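PDB 5WPW: 11S globulin isoform 1, which serves as a seed storage globulin of coconut, a hexameric nutrient reserve that is also a potential food allergen. Local coordinates for residues A59-Y64 / L116-G121; G70-V75 / K106-Q111; C246-K251 / L278-F283. The protein carries 2 engineered substitutions. All blocks are in the same frame, centred on the assembly; numbering follows the deposited sequence.

Interaction 1 of 3, residues A59-Y64 / L116-G121; sequences APRLVY and LAVPNG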
# COMPACT_ATOMS: atom_id res chain seq x y z
N ALA A 59 24.33 6.71 -1.21
CA ALA A 59 23.22 7.45 -0.59
C ALA A 59 22.35 8.12 -1.65
O ALA A 59 22.87 8.60 -2.67
CB ALA A 59 23.77 8.49 0.36
N PRO A 60 21.03 8.13 -1.47
CA PRO A 60 20.19 8.91 -2.38
C PRO A 60 20.46 10.39 -2.17
O PRO A 60 20.93 10.80 -1.10
CB PRO A 60 18.76 8.53 -1.97
CG PRO A 60 18.88 8.18 -0.50
CD PRO A 60 20.26 7.54 -0.35
N ARG A 61 20.21 11.18 -3.21
CA ARG A 61 20.51 12.61 -3.15
C ARG A 61 19.47 13.45 -3.89
O ARG A 61 18.75 12.96 -4.76
CB ARG A 61 21.91 12.89 -3.72
CG ARG A 61 21.93 13.12 -5.18
CD ARG A 61 23.35 13.13 -5.69
NE ARG A 61 23.79 11.78 -6.00
CZ ARG A 61 24.88 11.49 -6.68
NH1 ARG A 61 25.65 12.48 -7.13
NH2 ARG A 61 25.20 10.23 -6.92
N LEU A 62 19.40 14.74 -3.51
CA LEU A 62 18.72 15.76 -4.27
C LEU A 62 19.76 16.78 -4.68
O LEU A 62 20.60 17.15 -3.85
CB LEU A 62 17.64 16.49 -3.45
CG LEU A 62 16.42 15.68 -3.02
CD1 LEU A 62 15.36 16.65 -2.52
CD2 LEU A 62 15.91 14.84 -4.17
N VAL A 63 19.76 17.16 -5.96
CA VAL A 63 20.63 18.19 -6.51
C VAL A 63 19.77 19.41 -6.82
O VAL A 63 18.73 19.28 -7.47
CB VAL A 63 21.35 17.70 -7.77
CG1 VAL A 63 22.33 18.78 -8.26
CG2 VAL A 63 22.04 16.37 -7.51
N TYR A 64 20.18 20.59 -6.36
CA TYR A 64 19.52 21.82 -6.76
C TYR A 64 20.43 22.60 -7.70
O TYR A 64 21.57 22.89 -7.34
CB TYR A 64 19.15 22.70 -5.56
CG TYR A 64 18.44 23.99 -5.97
CD1 TYR A 64 17.13 23.98 -6.46
CD2 TYR A 64 19.08 25.22 -5.85
CE1 TYR A 64 16.49 25.16 -6.83
CE2 TYR A 64 18.45 26.40 -6.21
CZ TYR A 64 17.16 26.36 -6.70
OH TYR A 64 16.55 27.53 -7.06
N LEU A 116 16.95 17.75 -9.08
CA LEU A 116 17.16 16.41 -9.62
C LEU A 116 17.30 15.42 -8.47
O LEU A 116 18.01 15.70 -7.50
CB LEU A 116 18.42 16.36 -10.48
CG LEU A 116 18.34 17.25 -11.71
CD1 LEU A 116 19.49 18.24 -11.74
CD2 LEU A 116 18.33 16.35 -12.92
N ALA A 117 16.63 14.28 -8.59
CA ALA A 117 16.68 13.21 -7.59
C ALA A 117 17.42 12.01 -8.18
O ALA A 117 16.99 11.46 -9.20
CB ALA A 117 15.28 12.78 -7.15
N VAL A 118 18.52 11.63 -7.55
CA VAL A 118 19.33 10.49 -7.98
C VAL A 118 19.31 9.37 -6.93
O VAL A 118 19.96 9.51 -5.89
CB VAL A 118 20.77 10.95 -8.24
CG1 VAL A 118 21.62 9.80 -8.70
CG2 VAL A 118 20.79 12.06 -9.27
N PRO A 119 18.63 8.24 -7.18
CA PRO A 119 18.68 7.11 -6.24
C PRO A 119 20.09 6.60 -6.01
O PRO A 119 20.94 6.64 -6.90
CB PRO A 119 17.84 6.03 -6.93
CG PRO A 119 17.15 6.71 -8.08
CD PRO A 119 17.96 7.90 -8.44
N ASN A 120 20.33 6.06 -4.82
CA ASN A 120 21.63 5.44 -4.60
C ASN A 120 21.85 4.31 -5.60
O ASN A 120 20.90 3.68 -6.08
CB ASN A 120 21.71 4.88 -3.20
CG ASN A 120 20.59 3.94 -2.94
OD1 ASN A 120 19.43 4.33 -3.05
ND2 ASN A 120 20.92 2.68 -2.66
N GLY A 121 23.11 4.06 -5.93
CA GLY A 121 23.46 2.93 -6.75
C GLY A 121 23.21 3.06 -8.23
O GLY A 121 23.46 2.10 -8.97
O HOH W 1 22.62 9.10 -5.36
O HOH W 2 24.08 7.19 -7.12

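Interaction 2 of 3, residues G70-V75 / K106-Q111; sequences GIVGLV and KVYQFQ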
# COMPACT_ATOMS: atom_id res chain seq x y z
N GLY A 70 22.10 22.58 -18.71
CA GLY A 70 22.87 21.48 -19.26
C GLY A 70 22.06 20.21 -19.43
O GLY A 70 20.83 20.23 -19.53
N ILE A 71 22.79 19.11 -19.49
CA ILE A 71 22.26 17.80 -19.81
C ILE A 71 22.64 16.87 -18.68
O ILE A 71 23.79 16.88 -18.23
CB ILE A 71 22.82 17.27 -21.15
CG1 ILE A 71 22.32 18.09 -22.33
CG2 ILE A 71 22.46 15.80 -21.34
CD1 ILE A 71 22.52 17.37 -23.65
N VAL A 72 21.69 16.05 -18.23
CA VAL A 72 21.96 15.06 -17.20
C VAL A 72 21.59 13.68 -17.73
O VAL A 72 20.60 13.51 -18.45
CB VAL A 72 21.19 15.37 -15.90
CG1 VAL A 72 20.96 14.11 -15.14
CG2 VAL A 72 21.98 16.33 -15.05
N GLY A 73 22.41 12.70 -17.38
CA GLY A 73 22.10 11.31 -17.67
C GLY A 73 22.06 10.47 -16.40
O GLY A 73 22.97 10.51 -15.56
N LEU A 74 20.98 9.71 -16.27
CA LEU A 74 20.79 8.77 -15.18
C LEU A 74 20.54 7.41 -15.81
O LEU A 74 19.57 7.24 -16.57
CB LEU A 74 19.61 9.19 -14.32
CG LEU A 74 19.25 8.23 -13.19
CD1 LEU A 74 20.34 8.32 -12.19
CD2 LEU A 74 17.93 8.65 -12.58
N VAL A 75 21.40 6.47 -15.53
CA VAL A 75 21.27 5.15 -16.13
C VAL A 75 20.46 4.25 -15.20
O VAL A 75 20.86 4.00 -14.06
CB VAL A 75 22.64 4.53 -16.44
CG1 VAL A 75 22.46 3.14 -17.00
CG2 VAL A 75 23.42 5.43 -17.40
N LYS A 106 17.69 7.81 -22.10
CA LYS A 106 17.15 9.15 -22.28
C LYS A 106 17.95 10.15 -21.46
O LYS A 106 18.42 9.86 -20.36
CB LYS A 106 15.68 9.16 -21.87
CG LYS A 106 15.43 8.53 -20.50
CD LYS A 106 13.94 8.37 -20.18
CE LYS A 106 13.37 7.08 -20.78
NZ LYS A 106 11.98 6.81 -20.26
N VAL A 107 18.11 11.36 -22.00
CA VAL A 107 18.91 12.36 -21.32
C VAL A 107 17.98 13.48 -20.89
O VAL A 107 16.95 13.74 -21.52
CB VAL A 107 20.05 12.85 -22.23
CG1 VAL A 107 20.98 11.66 -22.55
CG2 VAL A 107 19.48 13.42 -23.49
N TYR A 108 18.33 14.10 -19.77
CA TYR A 108 17.48 15.05 -19.09
C TYR A 108 18.11 16.43 -19.17
O TYR A 108 19.24 16.63 -18.71
CB TYR A 108 17.29 14.63 -17.63
CG TYR A 108 16.80 13.21 -17.48
CD1 TYR A 108 15.45 12.93 -17.42
CD2 TYR A 108 17.69 12.14 -17.36
CE1 TYR A 108 14.98 11.65 -17.26
CE2 TYR A 108 17.23 10.84 -17.21
CZ TYR A 108 15.87 10.60 -17.16
OH TYR A 108 15.38 9.31 -17.02
N GLN A 109 17.39 17.38 -19.73
CA GLN A 109 17.91 18.73 -19.89
C GLN A 109 17.42 19.58 -18.73
O GLN A 109 16.22 19.70 -18.51
CB GLN A 109 17.50 19.31 -21.24
CG GLN A 109 18.08 18.49 -22.35
CD GLN A 109 18.18 19.26 -23.63
OE1 GLN A 109 18.89 20.26 -23.71
NE2 GLN A 109 17.47 18.80 -24.66
N PHE A 110 18.35 20.15 -17.99
CA PHE A 110 18.04 20.85 -16.76
C PHE A 110 18.34 22.34 -16.90
O PHE A 110 18.97 22.79 -17.86
CB PHE A 110 18.81 20.24 -15.59
CG PHE A 110 20.29 20.48 -15.64
CD1 PHE A 110 20.84 21.61 -15.06
CD2 PHE A 110 21.14 19.55 -16.22
CE1 PHE A 110 22.21 21.83 -15.08
CE2 PHE A 110 22.51 19.76 -16.23
CZ PHE A 110 23.04 20.89 -15.68
N GLN A 111 17.89 23.10 -15.91
CA GLN A 111 18.07 24.55 -15.97
C GLN A 111 18.01 25.09 -14.55
O GLN A 111 17.74 24.35 -13.60
CB GLN A 111 17.00 25.19 -16.86
CG GLN A 111 15.62 25.31 -16.23
CD GLN A 111 14.73 26.35 -16.92
OE1 GLN A 111 14.73 27.52 -16.55
NE2 GLN A 111 13.96 25.91 -17.92
O HOH W 3 20.39 22.15 -21.84
O HOH W 4 20.23 8.27 -19.23
O HOH W 5 17.30 6.89 -17.86

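Interaction 3 of 3, residues C246-K251 / L278-F283; sequences CSMKIK and LPILRF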
# COMPACT_ATOMS: atom_id res chain seq x y z
N CYS A 246 10.77 2.62 -15.91
CA CYS A 246 11.89 3.19 -16.66
C CYS A 246 11.62 4.61 -17.11
O CYS A 246 12.55 5.27 -17.60
CB CYS A 246 12.21 2.31 -17.88
SG CYS A 246 12.76 0.67 -17.44
N SER A 247 10.40 5.09 -16.94
CA SER A 247 10.02 6.44 -17.34
C SER A 247 9.70 7.32 -16.14
O SER A 247 8.93 8.27 -16.28
CB SER A 247 8.83 6.39 -18.31
OG SER A 247 9.11 5.52 -19.39
N MET A 248 10.27 7.02 -14.97
CA MET A 248 10.08 7.87 -13.80
C MET A 248 10.64 9.27 -14.07
O MET A 248 11.75 9.41 -14.59
CB MET A 248 10.80 7.29 -12.59
CG MET A 248 10.19 6.11 -11.92
SD MET A 248 11.08 5.91 -10.37
CE MET A 248 12.64 5.27 -10.96
N LYS A 249 9.89 10.30 -13.70
CA LYS A 249 10.43 11.64 -13.76
C LYS A 249 11.44 11.78 -12.62
O LYS A 249 11.17 11.34 -11.50
CB LYS A 249 9.32 12.68 -13.64
CG LYS A 249 9.78 14.12 -13.85
CD LYS A 249 8.65 15.14 -13.65
CE LYS A 249 7.74 14.73 -12.49
NZ LYS A 249 7.40 15.83 -11.52
N ILE A 250 12.61 12.34 -12.91
CA ILE A 250 13.66 12.53 -11.91
C ILE A 250 13.95 13.99 -11.64
O ILE A 250 14.84 14.29 -10.84
CB ILE A 250 14.96 11.81 -12.30
CG1 ILE A 250 15.46 12.31 -13.66
CG2 ILE A 250 14.78 10.31 -12.28
CD1 ILE A 250 16.93 12.66 -13.67
N LYS A 251 13.26 14.90 -12.31
CA LYS A 251 13.61 16.31 -12.28
C LYS A 251 12.33 17.11 -12.15
O LYS A 251 11.30 16.76 -12.75
CB LYS A 251 14.36 16.70 -13.56
CG LYS A 251 14.52 18.20 -13.78
CD LYS A 251 15.29 18.46 -15.09
CE LYS A 251 14.47 19.27 -16.08
NZ LYS A 251 13.49 18.48 -16.89
N LEU A 278 6.46 14.95 -7.24
CA LEU A 278 7.52 14.20 -7.93
C LEU A 278 7.55 12.81 -7.32
O LEU A 278 8.07 12.63 -6.21
CB LEU A 278 8.86 14.90 -7.77
CG LEU A 278 10.08 14.19 -8.36
CD1 LEU A 278 9.88 14.04 -9.84
CD2 LEU A 278 11.38 14.94 -8.03
N PRO A 279 7.01 11.81 -8.01
CA PRO A 279 6.75 10.52 -7.34
C PRO A 279 7.98 9.87 -6.74
O PRO A 279 7.87 9.29 -5.66
CB PRO A 279 6.15 9.67 -8.47
CG PRO A 279 5.55 10.66 -9.38
CD PRO A 279 6.41 11.87 -9.35
N ILE A 280 9.14 9.97 -7.39
CA ILE A 280 10.32 9.23 -6.94
C ILE A 280 10.72 9.63 -5.53
O ILE A 280 11.38 8.85 -4.83
CB ILE A 280 11.50 9.42 -7.92
CG1 ILE A 280 12.59 8.38 -7.62
CG2 ILE A 280 12.08 10.85 -7.86
CD1 ILE A 280 13.76 8.41 -8.57
N LEU A 281 10.31 10.81 -5.06
CA LEU A 281 10.74 11.26 -3.75
C LEU A 281 10.23 10.35 -2.65
O LEU A 281 10.80 10.35 -1.56
CB LEU A 281 10.26 12.69 -3.49
CG LEU A 281 10.85 13.74 -4.44
CD1 LEU A 281 10.53 15.17 -4.04
CD2 LEU A 281 12.35 13.54 -4.53
N ARG A 282 9.15 9.60 -2.89
CA ARG A 282 8.64 8.67 -1.88
C ARG A 282 9.60 7.52 -1.62
O ARG A 282 9.49 6.85 -0.59
CB ARG A 282 7.27 8.13 -2.29
CG ARG A 282 7.27 7.06 -3.39
CD ARG A 282 5.86 6.84 -3.93
NE ARG A 282 5.88 6.27 -5.28
CZ ARG A 282 5.25 5.16 -5.65
NH1 ARG A 282 4.53 4.47 -4.78
NH2 ARG A 282 5.34 4.74 -6.91
N PHE A 283 10.52 7.25 -2.56
CA PHE A 283 11.62 6.32 -2.36
C PHE A 283 12.90 7.03 -1.90
O PHE A 283 13.62 6.49 -1.06
CB PHE A 283 11.87 5.54 -3.66
CG PHE A 283 10.60 5.02 -4.28
CD1 PHE A 283 9.90 3.99 -3.67
CD2 PHE A 283 10.09 5.58 -5.43
CE1 PHE A 283 8.72 3.50 -4.23
CE2 PHE A 283 8.91 5.10 -5.99
CZ PHE A 283 8.22 4.06 -5.39
O HOH W 6 9.07 10.33 -10.29

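Interaction 1 of 3, residues A59-Y64 / L116-G121
Arg61 to Val63 pairs with Leu116 to Val118 as two neighbouring antiparallel strands in a sheet of the first cupin domain. Their axes run at 154° and come within 4.8 Å. Val63 and Leu116 form a hydrogen-bonded pair. Both of its bonds lie in the carbonyl planes, and Val63 N to Leu116 O is short at 2.8 Å and nearly straight at 172°. Arg61 and Val118 form the other such pair. Arg61 N to Val118 O is 3.2 Å and Val118 N to Arg61 O 3.1 Å, with the donors tilted from the carbonyl planes.

Leu62 and Ala117 share the face opposite Arg61 and Val63. The Leu62 CD2 branch meets Ala117 CB at 3.7 Å. Helix 281-284 covers this face, with Leu281 against both residues.

Arg61 and Val118 run side by side on the face of Val63 and Leu116. Arg61 CG stands between its backbone N and carbonyl carbon (chi1 88°), which lays the chain along Val118. Arg61 CG and NE each come 3.9 Å from Val118 CB. Two waters sit at the guanidinium edge, in its plane. One takes a bond from Arg61 NE at 3.0 Å. Ala59 O and Val118 O both lie within its hydrogen-bonding reach, so its protons may be shared. The other accepts from Arg61 NH2 and can donate to Pro119 O.

Beyond the strand, Asn120 CB packs 3.6 Å from Ala59 C. Asn120 N is buried here without a polar partner. Strand 134-140 flanks 61-67 on its other edge. The arrangement is that of neighbouring inner strands of the cupin beta-barrel.

Interaction 2 of 3, residues G70-V75 / K106-Q111
Gly70 lies under the ring of Phe110, its partner on the adjacent antiparallel strand. Gly70 CA is 3.9 Å from the ring centroid, 28° off the normal, a CH-pi contact over the face. The ring can fold back over the glycine because Phe110 CG stands between its backbone N and carbonyl carbon (chi1 69°). Gly70 has no side chain to keep the ring away. Val72 crosses the same ring at about a right angle, its CG2 branch 3.5 Å from Phe110 CD2.

Tyr108 is turned differently and offers its ring edge. Tyr108 CD2 comes 3.4 Å from Val72 O, near the ring plane, and Tyr108 CE2 lies 4.1 Å from Leu74 CB. On the opposite face of the sheet, Ile71 CG2 meets Val107 CB at 3.9 Å.

The backbones set this register with two hydrogen-bonded pairs. Val72 N to Tyr108 O is 2.6 Å and Tyr108 N to Val72 O is 2.7 Å. In the other pair Gly70 N to Phe110 O is long at 3.3 Å, and both donors stand above the carbonyl planes. Waters bridge the strands at both ends. One lies where it can donate to Gly70 O and Gln109 OE1. Another joins Leu74 O to Lys106 O, and a third takes the Tyr108 hydroxyl proton while bonding Leu74 O.

Further out, strand 124-127 pairs with the other edge of 70-74, and its Cys126 touches Val72 and Phe110. Leu116 and Val118 pack on Val72 and Leu74. A cross-strand aromatic ring over a glycine is the arrangement known as aromatic rescue of glycine in antiparallel sheets, here within the N-terminal cupin barrel.

Interaction 3 of 3, residues C246-K251 / L278-F283
Met248 to Ile250 runs as irregular loop alongside the type I beta turn of Leu278 to Leu281, which leads into helix 281-284. The two backbones meet through one water. It donates to Lys249 O at 2.6 Å and accepts from Ile280 N at 2.9 Å, so it bridges the loop and the turn where the backbones do not bond directly.

The rest is side-chain packing. Leu278 CD1 pushes in against Lys249, 3.4 Å from Lys249 O and 3.5 Å from Lys249 CE. The latter is tighter than usual carbon contact. The lysine chain starts out extended and then bends at its third torsion (chi3 38°), which wraps its outer carbons over that methyl. Its ammonium is held beyond the pair by Gln252 OE1 and Lys277 O. Lys249 NZ of a third subunit lies close to it, and these two oxygens may offset the repulsion.

Ile280 points at the loop and takes the other half of the contact. Met248 crosses it at about a right angle, with Met248 SD 4.0 Å from Ile280 CG1. Two residues on from Met248, Ile250 CG2 comes 4.3 Å from Ile280 CD1. Ile280 also rests on Ala117 and Pro119.

At the start of the loop, Cys246 forms the disulfide with Cys79 that joins the acidic and basic chains. At its end, the chain enters strand 251-253, which pairs with 114-118. The contact thus packs the early part of the basic chain against a turn of the second cupin domain, an inter-domain junction of the two-cupin 11S globulin fold.

Along the chain, interaction 2 is nested inside the loop closed by interaction 1, and interaction 3 follows both. The centres of interactions 1 and 2 are about 13 Å apart, those of 1 and 3 about 11 Å, and those of 2 and 3 about 14 Å. Interactions 1 and 2 belong to two sheets of the first cupin domain. Strands 61-67 and 70-74 are consecutive, as are 107-110 and 114-118, so two short connections carry the chain from one sheet to the other. Interaction 3 touches both. Ile250 O meets Ala117 N, and Ile250 packs on Leu74. The basic chain thus adds an edge strand to the first cupin sheet and packs its second cupin domain against it.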